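Local coordinates for protein amine Dehydrogenase (Pseudomonas putida, PDB 1JMX) that binds two hemes c covalently and probably passes on electrons taken from amines, as the alpha subunit of a quinohemoprotein amine dehydrogenase, at residues P131-Q136 with R142-I147; K117-L122 with D155-Y160; V212-A217 with T222-S227; G188-K193 with G216-G221. All coordinates share one frame; numbering follows the deposited sequence.

Contact 1 of 4, residues P131-Q136 with R142-I147; sequences PSLEYQ and RDWLPI. With HEC (heme c), chain E.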
# COMPACT_ATOMS: atom_id res chain seq x y z
N PRO A 131 -10.21 12.12 1.43
CA PRO A 131 -11.46 12.11 2.19
C PRO A 131 -11.93 10.72 2.64
O PRO A 131 -12.57 10.59 3.67
CB PRO A 131 -12.46 12.75 1.22
CG PRO A 131 -11.61 13.70 0.45
CD PRO A 131 -10.39 12.85 0.16
N SER A 132 -11.59 9.68 1.88
CA SER A 132 -12.00 8.32 2.22
C SER A 132 -11.22 7.73 3.39
O SER A 132 -11.56 6.65 3.87
CB SER A 132 -11.83 7.41 1.01
OG SER A 132 -10.46 7.25 0.71
N LEU A 133 -10.18 8.43 3.83
CA LEU A 133 -9.34 7.97 4.93
C LEU A 133 -10.12 7.45 6.14
O LEU A 133 -9.89 6.33 6.59
CB LEU A 133 -8.38 9.09 5.35
CG LEU A 133 -7.21 8.81 6.29
CD1 LEU A 133 -6.18 9.92 6.14
CD2 LEU A 133 -7.66 8.69 7.72
N GLU A 134 -11.07 8.25 6.63
CA GLU A 134 -11.87 7.90 7.81
C GLU A 134 -12.95 6.83 7.60
O GLU A 134 -13.68 6.49 8.52
CB GLU A 134 -12.48 9.17 8.41
CG GLU A 134 -13.48 9.86 7.49
CD GLU A 134 -13.94 11.20 8.03
OE1 GLU A 134 -14.06 11.36 9.26
OE2 GLU A 134 -14.19 12.10 7.21
N TYR A 135 -13.05 6.31 6.38
CA TYR A 135 -14.03 5.27 6.06
C TYR A 135 -13.34 3.94 5.85
O TYR A 135 -14.00 2.92 5.69
CB TYR A 135 -14.81 5.63 4.79
CG TYR A 135 -15.67 6.86 4.91
CD1 TYR A 135 -17.02 6.76 5.22
CD2 TYR A 135 -15.14 8.13 4.71
CE1 TYR A 135 -17.83 7.88 5.32
CE2 TYR A 135 -15.93 9.27 4.81
CZ TYR A 135 -17.27 9.13 5.11
OH TYR A 135 -18.06 10.25 5.22
N GLN A 136 -12.01 3.96 5.82
CA GLN A 136 -11.20 2.77 5.60
C GLN A 136 -11.06 1.92 6.86
O GLN A 136 -11.42 2.36 7.95
CB GLN A 136 -9.82 3.17 5.07
CG GLN A 136 -9.86 3.85 3.70
CD GLN A 136 -8.54 4.50 3.32
OE1 GLN A 136 -7.54 4.35 4.01
NE2 GLN A 136 -8.55 5.24 2.23
N ARG A 142 -13.89 3.89 14.58
CA ARG A 142 -13.62 4.86 15.64
C ARG A 142 -13.80 6.29 15.14
O ARG A 142 -14.00 6.52 13.95
CB ARG A 142 -12.18 4.66 16.13
CG ARG A 142 -11.13 5.06 15.09
CD ARG A 142 -9.75 4.50 15.40
NE ARG A 142 -9.68 3.07 15.12
CZ ARG A 142 -8.59 2.32 15.25
NH1 ARG A 142 -7.46 2.86 15.68
NH2 ARG A 142 -8.64 1.03 14.94
N ASP A 143 -13.80 7.25 16.06
CA ASP A 143 -13.90 8.66 15.68
C ASP A 143 -12.45 9.02 15.32
O ASP A 143 -11.70 9.51 16.16
CB ASP A 143 -14.38 9.50 16.86
CG ASP A 143 -15.79 9.17 17.29
OD1 ASP A 143 -16.59 8.76 16.43
OD2 ASP A 143 -16.09 9.31 18.49
N TRP A 144 -12.08 8.74 14.08
CA TRP A 144 -10.72 8.97 13.61
C TRP A 144 -10.12 10.35 13.82
O TRP A 144 -9.04 10.47 14.39
CB TRP A 144 -10.59 8.55 12.14
CG TRP A 144 -9.17 8.34 11.75
CD1 TRP A 144 -8.46 7.18 11.87
CD2 TRP A 144 -8.25 9.32 11.27
NE1 TRP A 144 -7.16 7.38 11.50
CE2 TRP A 144 -6.99 8.69 11.13
CE3 TRP A 144 -8.36 10.68 10.94
CZ2 TRP A 144 -5.86 9.36 10.67
CZ3 TRP A 144 -7.23 11.35 10.48
CH2 TRP A 144 -6.00 10.69 10.36
N LEU A 145 -10.81 11.39 13.36
CA LEU A 145 -10.29 12.75 13.49
C LEU A 145 -10.02 13.20 14.95
O LEU A 145 -8.91 13.63 15.26
CB LEU A 145 -11.17 13.75 12.72
CG LEU A 145 -10.68 15.18 12.53
CD1 LEU A 145 -9.27 15.20 11.93
CD2 LEU A 145 -11.67 15.92 11.64
N PRO A 146 -11.02 13.08 15.85
CA PRO A 146 -10.84 13.47 17.26
C PRO A 146 -9.67 12.73 17.95
O PRO A 146 -8.88 13.33 18.68
CB PRO A 146 -12.17 13.08 17.89
CG PRO A 146 -13.13 13.34 16.79
CD PRO A 146 -12.43 12.73 15.60
N ILE A 147 -9.58 11.43 17.70
CA ILE A 147 -8.53 10.58 18.26
C ILE A 147 -7.16 11.02 17.73
O ILE A 147 -6.19 11.14 18.48
CB ILE A 147 -8.79 9.08 17.89
CG1 ILE A 147 -9.97 8.53 18.69
CG2 ILE A 147 -7.55 8.24 18.10
CD1 ILE A 147 -10.45 7.19 18.20
FE HEC E . 0.74 9.60 5.85
CHA HEC E . 2.69 11.02 3.53
CHB HEC E . 2.62 11.06 8.25
CHC HEC E . -1.32 8.33 8.22
CHD HEC E . -1.16 8.17 3.39
NA HEC E . 2.32 10.76 5.88
C1A HEC E . 3.02 11.25 4.83
C2A HEC E . 4.13 12.07 5.25
C3A HEC E . 4.11 12.06 6.58
C4A HEC E . 2.98 11.26 6.97
CMA HEC E . 5.08 12.78 7.50
CAA HEC E . 5.09 12.79 4.33
CBA HEC E . 4.80 14.27 4.55
CGA HEC E . 5.60 15.25 3.73
O1A HEC E . 6.42 14.87 2.92
O2A HEC E . 5.37 16.43 3.90
NB HEC E . 0.67 9.67 7.80
C1B HEC E . 1.54 10.33 8.66
C2B HEC E . 1.18 10.21 10.04
C3B HEC E . 0.04 9.46 10.04
C4B HEC E . -0.26 9.10 8.65
CMB HEC E . 1.92 10.83 11.24
CAB HEC E . -0.72 9.12 11.31
CBB HEC E . -2.01 9.90 11.54
NC HEC E . -0.87 8.47 5.81
C1C HEC E . -1.60 8.02 6.89
C2C HEC E . -2.70 7.20 6.49
C3C HEC E . -2.66 7.13 5.15
C4C HEC E . -1.53 7.94 4.71
CMC HEC E . -3.71 6.54 7.44
CAC HEC E . -3.57 6.24 4.35
CBC HEC E . -4.92 6.74 3.86
ND HEC E . 0.75 9.60 3.88
C1D HEC E . -0.10 8.96 3.00
C2D HEC E . 0.27 9.25 1.61
C3D HEC E . 1.37 10.08 1.71
C4D HEC E . 1.63 10.25 3.08
CMD HEC E . -0.43 8.73 0.35
CAD HEC E . 2.25 10.76 0.65
CBD HEC E . 1.96 10.45 -0.78
CGD HEC E . 2.84 9.35 -1.28
O1D HEC E . 3.30 8.53 -0.45
O2D HEC E . 3.08 9.29 -2.50
O HOH W 1 -13.27 11.05 11.87
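L133 and W144 make a buried CH-pi contact in the heme-binding part of the chain, where the 3-10 turn 133-135 packs on the first turn of helix 144-159. The evidence is the place of one methyl: L133 CD2 stands 3.4 Å from the centroid of the six-membered ring of W144, 9° off the ring normal, which puts it squarely over one face. With CG anti to the backbone N in both residues (chi1 -168° in L133, -161° in W144), the two side chains reach toward each other and cross at about a right angle. Both also wall the heme that C100 and C103 hold covalently: L133 CG lies 3.9 Å from heme CBC, and W144 CZ2 lies 4.0 Å from heme CBB. Were W144 an alanine, L133 CD2 would probably lose the ring face it rests on and a gap would open beside heme CBB. A polar link runs alongside, through a water that accepts from L145 N at 2.9 Å and donates to E134 OE1 at 2.7 Å. The other carboxylate oxygen, E134 OE2, forms a salt bridge with R148 of a neighbouring amine dehydrogenase subunit. Helix 116-129 closes the packing from within the chain: L133 touches H126, an axial ligand of the heme iron, W144 touches V123, and E134 and L145 both meet L127.

Contact 2 of 4, residues K117-L122 with D155-Y160; sequences KEWEHL and DLAKRY. With HEC (heme c), chain E.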
# COMPACT_ATOMS: atom_id res chain seq x y z
N LYS A 117 1.89 21.64 16.35
CA LYS A 117 1.08 22.29 15.32
C LYS A 117 1.36 21.77 13.92
O LYS A 117 0.46 21.73 13.07
CB LYS A 117 1.26 23.81 15.37
CG LYS A 117 0.55 24.60 14.24
CD LYS A 117 -0.97 24.35 14.19
CE LYS A 117 -1.69 24.77 15.47
NZ LYS A 117 -3.19 24.63 15.39
N GLU A 118 2.61 21.38 13.67
CA GLU A 118 2.99 20.84 12.37
C GLU A 118 2.47 19.41 12.22
O GLU A 118 2.24 18.94 11.10
CB GLU A 118 4.50 20.91 12.17
CG GLU A 118 5.06 22.33 12.20
CD GLU A 118 4.52 23.19 11.07
OE1 GLU A 118 4.60 22.74 9.92
OE2 GLU A 118 4.03 24.31 11.32
N TRP A 119 2.29 18.72 13.35
CA TRP A 119 1.75 17.36 13.35
C TRP A 119 0.24 17.48 13.15
O TRP A 119 -0.38 16.62 12.53
CB TRP A 119 2.04 16.62 14.67
CG TRP A 119 3.43 16.02 14.79
CD1 TRP A 119 4.34 16.26 15.77
CD2 TRP A 119 4.04 15.06 13.91
NE1 TRP A 119 5.48 15.52 15.57
CE2 TRP A 119 5.33 14.77 14.43
CE3 TRP A 119 3.63 14.41 12.73
CZ2 TRP A 119 6.21 13.87 13.81
CZ3 TRP A 119 4.51 13.51 12.12
CH2 TRP A 119 5.78 13.25 12.67
N GLU A 120 -0.34 18.56 13.69
CA GLU A 120 -1.78 18.82 13.55
C GLU A 120 -2.11 19.18 12.10
O GLU A 120 -3.13 18.74 11.56
CB GLU A 120 -2.22 19.94 14.48
CG GLU A 120 -3.72 20.16 14.46
CD GLU A 120 -4.15 21.50 15.04
OE1 GLU A 120 -4.83 22.27 14.32
OE2 GLU A 120 -3.80 21.79 16.20
N HIS A 121 -1.25 19.98 11.46
CA HIS A 121 -1.45 20.38 10.07
C HIS A 121 -1.35 19.13 9.20
O HIS A 121 -2.07 19.01 8.20
CB HIS A 121 -0.37 21.35 9.60
CG HIS A 121 -0.59 22.77 10.03
ND1 HIS A 121 -1.85 23.33 10.13
CD2 HIS A 121 0.29 23.75 10.36
CE1 HIS A 121 -1.74 24.59 10.50
NE2 HIS A 121 -0.45 24.87 10.65
N LEU A 122 -0.45 18.22 9.57
CA LEU A 122 -0.27 16.98 8.83
C LEU A 122 -1.53 16.13 8.85
O LEU A 122 -1.94 15.62 7.81
CB LEU A 122 0.92 16.19 9.37
CG LEU A 122 1.16 14.82 8.74
CD1 LEU A 122 2.63 14.57 8.62
CD2 LEU A 122 0.50 13.75 9.59
N ASP A 155 1.10 12.86 21.15
CA ASP A 155 2.04 11.76 21.33
C ASP A 155 3.17 11.92 20.31
O ASP A 155 4.34 11.80 20.66
CB ASP A 155 1.32 10.41 21.13
CG ASP A 155 2.20 9.20 21.46
OD1 ASP A 155 2.31 8.28 20.62
OD2 ASP A 155 2.77 9.17 22.58
N LEU A 156 2.80 12.22 19.07
CA LEU A 156 3.76 12.41 17.99
C LEU A 156 4.71 13.56 18.33
O LEU A 156 5.89 13.50 18.02
CB LEU A 156 3.04 12.72 16.67
CG LEU A 156 2.26 11.66 15.90
CD1 LEU A 156 1.49 12.32 14.77
CD2 LEU A 156 3.21 10.62 15.34
N ALA A 157 4.17 14.60 18.97
CA ALA A 157 4.96 15.77 19.35
C ALA A 157 5.93 15.46 20.48
O ALA A 157 7.01 16.04 20.54
CB ALA A 157 4.04 16.91 19.74
N LYS A 158 5.54 14.58 21.38
CA LYS A 158 6.40 14.21 22.50
C LYS A 158 7.50 13.23 22.06
O LYS A 158 8.66 13.33 22.49
CB LYS A 158 5.56 13.61 23.62
CG LYS A 158 6.36 13.24 24.86
CD LYS A 158 5.46 12.77 26.01
CE LYS A 158 4.79 13.96 26.70
NZ LYS A 158 4.09 13.56 27.97
N ARG A 159 7.13 12.29 21.20
CA ARG A 159 8.06 11.28 20.70
C ARG A 159 9.01 11.83 19.64
O ARG A 159 10.20 11.49 19.63
CB ARG A 159 7.30 10.08 20.13
CG ARG A 159 6.27 9.47 21.08
CD ARG A 159 5.98 7.99 20.79
NE ARG A 159 5.60 7.70 19.40
CZ ARG A 159 5.67 6.48 18.86
NH1 ARG A 159 6.10 5.44 19.57
NH2 ARG A 159 5.36 6.28 17.57
N TYR A 160 8.49 12.68 18.75
CA TYR A 160 9.29 13.25 17.67
C TYR A 160 9.19 14.77 17.60
O TYR A 160 8.65 15.30 16.63
CB TYR A 160 8.83 12.67 16.33
CG TYR A 160 8.65 11.17 16.33
CD1 TYR A 160 7.44 10.61 15.95
CD2 TYR A 160 9.70 10.32 16.67
CE1 TYR A 160 7.26 9.23 15.92
CE2 TYR A 160 9.55 8.93 16.64
CZ TYR A 160 8.32 8.39 16.26
OH TYR A 160 8.16 7.02 16.20
FE HEC E . 0.74 9.60 5.85
CHA HEC E . 2.69 11.02 3.53
CHB HEC E . 2.62 11.06 8.25
CHC HEC E . -1.32 8.33 8.22
CHD HEC E . -1.16 8.17 3.39
NA HEC E . 2.32 10.76 5.88
C1A HEC E . 3.02 11.25 4.83
C2A HEC E . 4.13 12.07 5.25
C3A HEC E . 4.11 12.06 6.58
C4A HEC E . 2.98 11.26 6.97
CMA HEC E . 5.08 12.78 7.50
CAA HEC E . 5.09 12.79 4.33
CBA HEC E . 4.80 14.27 4.55
CGA HEC E . 5.60 15.25 3.73
O1A HEC E . 6.42 14.87 2.92
O2A HEC E . 5.37 16.43 3.90
NB HEC E . 0.67 9.67 7.80
C1B HEC E . 1.54 10.33 8.66
C2B HEC E . 1.18 10.21 10.04
C3B HEC E . 0.04 9.46 10.04
C4B HEC E . -0.26 9.10 8.65
CMB HEC E . 1.92 10.83 11.24
CAB HEC E . -0.72 9.12 11.31
CBB HEC E . -2.01 9.90 11.54
NC HEC E . -0.87 8.47 5.81
C1C HEC E . -1.60 8.02 6.89
C2C HEC E . -2.70 7.20 6.49
C3C HEC E . -2.66 7.13 5.15
C4C HEC E . -1.53 7.94 4.71
CMC HEC E . -3.71 6.54 7.44
CAC HEC E . -3.57 6.24 4.35
CBC HEC E . -4.92 6.74 3.86
ND HEC E . 0.75 9.60 3.88
C1D HEC E . -0.10 8.96 3.00
C2D HEC E . 0.27 9.25 1.61
C3D HEC E . 1.37 10.08 1.71
C4D HEC E . 1.63 10.25 3.08
CMD HEC E . -0.43 8.73 0.35
CAD HEC E . 2.25 10.76 0.65
CBD HEC E . 1.96 10.45 -0.78
CGD HEC E . 2.84 9.35 -1.28
O1D HEC E . 3.30 8.53 -0.45
O2D HEC E . 3.08 9.29 -2.50
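W119 spreads one face of its indole over L156, whose CB lies 3.6 Å from the centroid of the five-membered ring and 4° off its normal. The leucine continues toward the benzene part of the indole, where L156 CD1 comes 3.6 Å from W119 CE3. W119 carries CG beside its backbone N (chi1 -81°), and from there the ring bridges helix 116-129 and the last turn of helix 144-159. At the ring's edge, near its plane, the carbonyl Y160 O takes a weak hydrogen bond from W119 NE1, 3.3 Å long with an angle of 155° at the hydrogen. Y160 CB packs beside it, 3.8 Å from W119 CZ2. The same group of side chains borders the heme: W119 CZ3 is 3.8 Å and L156 CD1 3.9 Å from heme CMB, while L122 CD2 lies 3.6 Å from the same methyl, heme CMB. R114, which binds the other heme, adds a cation-pi contact to W119. The contact is mostly carbon against carbon, with the weak N-H bond and the R114 cation as polar additions, which implies a largely apolar lining for this edge of the porphyrin, with the indole nitrogen given an acceptor just past a helix end.

Contact 3 of 4, residues V212-A217 with T222-S227; sequences VEVKGA and TPFNGS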
# COMPACT_ATOMS: atom_id res chain seq x y z
N VAL A 212 33.94 8.31 -6.52
CA VAL A 212 34.04 7.04 -5.80
C VAL A 212 34.52 5.92 -6.71
O VAL A 212 34.11 5.80 -7.86
CB VAL A 212 32.67 6.63 -5.18
CG1 VAL A 212 32.84 5.42 -4.27
CG2 VAL A 212 32.06 7.78 -4.39
N GLU A 213 35.39 5.07 -6.16
CA GLU A 213 35.93 3.95 -6.90
C GLU A 213 35.85 2.70 -6.03
O GLU A 213 36.40 2.67 -4.93
CB GLU A 213 37.38 4.22 -7.29
CG GLU A 213 37.99 3.20 -8.23
CD GLU A 213 38.19 3.75 -9.64
OE1 GLU A 213 37.77 3.07 -10.62
OE2 GLU A 213 38.77 4.86 -9.77
N VAL A 214 35.14 1.70 -6.51
CA VAL A 214 34.98 0.45 -5.79
C VAL A 214 35.82 -0.61 -6.48
O VAL A 214 35.73 -0.79 -7.70
CB VAL A 214 33.50 0.01 -5.77
CG1 VAL A 214 33.31 -1.15 -4.84
CG2 VAL A 214 32.63 1.17 -5.35
N LYS A 215 36.68 -1.27 -5.71
CA LYS A 215 37.52 -2.34 -6.24
C LYS A 215 37.45 -3.57 -5.35
O LYS A 215 37.96 -3.56 -4.23
CB LYS A 215 38.97 -1.86 -6.38
CG LYS A 215 39.40 -1.62 -7.82
CD LYS A 215 38.55 -0.52 -8.46
CE LYS A 215 38.21 -0.84 -9.91
NZ LYS A 215 37.11 0.05 -10.44
N GLY A 216 36.83 -4.63 -5.84
CA GLY A 216 36.72 -5.84 -5.04
C GLY A 216 36.13 -7.01 -5.81
O GLY A 216 36.19 -7.06 -7.03
N ALA A 217 35.57 -7.96 -5.07
CA ALA A 217 34.97 -9.13 -5.67
C ALA A 217 34.14 -9.86 -4.64
O ALA A 217 34.24 -9.59 -3.45
CB ALA A 217 36.04 -10.06 -6.23
N THR A 222 33.23 -13.52 -8.75
CA THR A 222 32.62 -12.53 -9.64
C THR A 222 33.13 -11.15 -9.16
O THR A 222 33.15 -10.86 -7.97
CB THR A 222 31.06 -12.64 -9.64
OG1 THR A 222 30.48 -11.65 -10.51
CG2 THR A 222 30.51 -12.40 -8.30
N PRO A 223 33.61 -10.31 -10.10
CA PRO A 223 34.13 -8.98 -9.79
C PRO A 223 33.14 -7.98 -9.21
O PRO A 223 31.94 -8.04 -9.47
CB PRO A 223 34.65 -8.50 -11.15
CG PRO A 223 34.98 -9.76 -11.86
CD PRO A 223 33.79 -10.60 -11.53
N PHE A 224 33.68 -7.03 -8.44
CA PHE A 224 32.88 -5.97 -7.86
C PHE A 224 33.68 -4.67 -8.01
O PHE A 224 34.17 -4.09 -7.04
CB PHE A 224 32.54 -6.25 -6.39
CG PHE A 224 31.42 -5.41 -5.86
CD1 PHE A 224 30.12 -5.62 -6.30
CD2 PHE A 224 31.66 -4.40 -4.94
CE1 PHE A 224 29.06 -4.82 -5.84
CE2 PHE A 224 30.61 -3.59 -4.47
CZ PHE A 224 29.30 -3.81 -4.93
N ASN A 225 33.85 -4.26 -9.26
CA ASN A 225 34.58 -3.04 -9.57
C ASN A 225 33.63 -2.02 -10.19
O ASN A 225 32.87 -2.33 -11.11
CB ASN A 225 35.73 -3.32 -10.53
CG ASN A 225 36.71 -4.35 -9.98
OD1 ASN A 225 37.10 -4.29 -8.81
ND2 ASN A 225 37.13 -5.29 -10.83
N GLY A 226 33.68 -0.80 -9.67
CA GLY A 226 32.82 0.24 -10.18
C GLY A 226 33.34 1.64 -9.95
O GLY A 226 34.30 1.88 -9.22
N SER A 227 32.66 2.57 -10.60
CA SER A 227 32.98 3.99 -10.54
C SER A 227 31.67 4.76 -10.41
O SER A 227 30.66 4.39 -11.00
CB SER A 227 33.68 4.40 -11.84
OG SER A 227 33.76 5.81 -11.99
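V214 and G226 form an antiparallel hydrogen-bonded pair in this hairpin, whose strand segments run at 175° to each other with their axes 4.2 Å apart at closest approach. V214 N donates to G226 O at 2.8 Å and 165°, and G226 N returns a bond to V214 O of the same 2.8 Å length. Further along, F224 N reaches G216 O at 2.9 Å. Side-chain polar contacts lie on the face of E213, K215 and N225. N225 OD1 accepts from G216 N at 3.0 Å, bent to 138°, an amide side chain thus binding the facing strand's backbone. K215 folds over N225, its CE 3.6 Å from N225 CB, and its NZ forms a salt bridge with E213 OE1 at 3.1 Å on the anti side of the carboxylate. Apolar packing takes the other face: V214 CG1 sits 3.6 Å from F224 CD2, and both residues also touch F186 of strand 182-190, which is not adjacent in the sheet, consistent with contact inside the barrel. The chemistry therefore implies a two-faced hairpin, with hydrocarbon probably turned into the barrel and charges and amide on the opposite face.

Contact 4 of 4, residues G188-K193 with G216-G221; sequences GHMLAK and GAYADG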
# COMPACT_ATOMS: atom_id res chain seq x y z
N GLY A 188 30.80 -6.94 2.86
CA GLY A 188 29.36 -6.95 2.73
C GLY A 188 28.85 -8.31 2.30
O GLY A 188 29.63 -9.23 2.05
N HIS A 189 27.53 -8.44 2.22
CA HIS A 189 26.91 -9.69 1.83
C HIS A 189 25.61 -9.46 1.07
O HIS A 189 24.76 -8.69 1.50
CB HIS A 189 26.61 -10.53 3.07
CG HIS A 189 26.07 -11.89 2.76
ND1 HIS A 189 24.75 -12.12 2.46
CD2 HIS A 189 26.69 -13.09 2.66
CE1 HIS A 189 24.57 -13.40 2.19
NE2 HIS A 189 25.74 -14.01 2.30
N MET A 190 25.48 -10.13 -0.07
CA MET A 190 24.27 -10.03 -0.86
C MET A 190 23.50 -11.34 -0.71
O MET A 190 24.03 -12.41 -0.98
CB MET A 190 24.60 -9.77 -2.33
CG MET A 190 23.37 -9.54 -3.20
SD MET A 190 23.75 -9.29 -4.93
CE MET A 190 23.91 -7.53 -4.98
N LEU A 191 22.26 -11.24 -0.23
CA LEU A 191 21.40 -12.41 -0.04
C LEU A 191 21.32 -13.21 -1.34
O LEU A 191 21.16 -12.64 -2.42
CB LEU A 191 20.00 -11.95 0.37
CG LEU A 191 19.39 -12.41 1.70
CD1 LEU A 191 20.39 -12.38 2.85
CD2 LEU A 191 18.23 -11.49 1.99
N ALA A 192 21.49 -14.52 -1.23
CA ALA A 192 21.44 -15.42 -2.38
C ALA A 192 22.59 -15.26 -3.38
O ALA A 192 22.57 -15.87 -4.45
CB ALA A 192 20.10 -15.32 -3.09
N LYS A 193 23.58 -14.44 -3.03
CA LYS A 193 24.74 -14.25 -3.91
C LYS A 193 26.05 -14.53 -3.15
O LYS A 193 26.93 -15.23 -3.66
CB LYS A 193 24.76 -12.85 -4.51
CG LYS A 193 26.01 -12.55 -5.34
CD LYS A 193 26.17 -13.53 -6.48
CE LYS A 193 27.45 -13.28 -7.25
NZ LYS A 193 27.49 -11.90 -7.77
N GLY A 216 36.83 -4.63 -5.84
CA GLY A 216 36.72 -5.84 -5.04
C GLY A 216 36.13 -7.01 -5.81
O GLY A 216 36.19 -7.06 -7.03
N ALA A 217 35.57 -7.96 -5.07
CA ALA A 217 34.97 -9.13 -5.67
C ALA A 217 34.14 -9.86 -4.64
O ALA A 217 34.24 -9.59 -3.45
CB ALA A 217 36.04 -10.06 -6.23
N TYR A 218 33.30 -10.78 -5.12
CA TYR A 218 32.48 -11.60 -4.25
C TYR A 218 33.31 -12.82 -3.90
O TYR A 218 34.35 -13.07 -4.52
CB TYR A 218 31.20 -12.03 -4.96
CG TYR A 218 30.17 -10.94 -5.09
CD1 TYR A 218 29.15 -10.81 -4.15
CD2 TYR A 218 30.18 -10.06 -6.18
CE1 TYR A 218 28.16 -9.84 -4.29
CE2 TYR A 218 29.19 -9.10 -6.33
CZ TYR A 218 28.19 -8.99 -5.38
OH TYR A 218 27.21 -8.03 -5.52
N ALA A 219 32.85 -13.58 -2.91
CA ALA A 219 33.56 -14.77 -2.48
C ALA A 219 33.63 -15.82 -3.59
O ALA A 219 34.55 -16.64 -3.61
CB ALA A 219 32.90 -15.35 -1.24
N ASP A 220 32.68 -15.77 -4.53
CA ASP A 220 32.64 -16.73 -5.63
C ASP A 220 33.50 -16.35 -6.85
O ASP A 220 33.47 -17.03 -7.88
CB ASP A 220 31.20 -16.98 -6.07
CG ASP A 220 30.58 -15.79 -6.77
OD1 ASP A 220 29.47 -15.93 -7.34
OD2 ASP A 220 31.20 -14.71 -6.76
N GLY A 221 34.23 -15.24 -6.75
CA GLY A 221 35.09 -14.82 -7.85
C GLY A 221 34.53 -13.80 -8.83
O GLY A 221 35.27 -13.32 -9.69
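K193 and Y218 are the residues whose backbones come nearest, their CA atoms 8.2 Å apart: K193 follows the end of strand 182-190, and Y218 ends strand 209-218 and starts a type I turn to G221. Side chains span that distance. The ammonium of K193 stands over one face of the tyrosine, NZ 3.6 Å from the centroid of the Y218 ring and 13° off its normal, a cation-pi contact. Bends at chi2 (59°) and chi4 carry the lysine chain across the ring, from K193 CG, 3.6 Å from Y218 CE1, to NZ over the centre. D220 approaches from the turn, its OD1 3.3 Å from K193 CE but 4.5 Å from K193 NZ, so the opposite charges are near without forming a salt bridge; D220 OD2 is bonded to T222 N instead. M190 CB lies at the ring's edge, 4.1 Å from Y218 CE1, and M190 SD is oblique to the Y218 ring, 5.5 Å from its centroid and 63° off the normal. A serine in place of Y218 would probably leave the K193 ammonium without its aromatic partner and M190 with less to pack against. Y218 also touches V196 and L274, and F224 meets its ring nearly at right angles. Cation-pi and Met-aromatic contacts thus join the end of strand 182-190 and the turn after it to the end of strand 209-218, not its neighbour in this eight-stranded antiparallel barrel.

How the contacts relate
The four contacts form two pairs on opposite sides of the chain's centre. Contacts 1 and 2 come first in sequence, share helix 144-159 and border the same heme, with centres about 17 Å apart; contact 1 falls between the two segments of contact 2, so the helix is pinned near both ends. Contacts 3 and 4 belong to the antiparallel barrel of domain II, share G216 and A217 on strand 209-218, and have centres about 12 Å apart. They touch directly, with F224 CD1 3.6 Å from Y218 CE2. Between the pairs, centres are about 43 to 51 Å apart, separating heme-lining packing from barrel packing remote from the annotated sites.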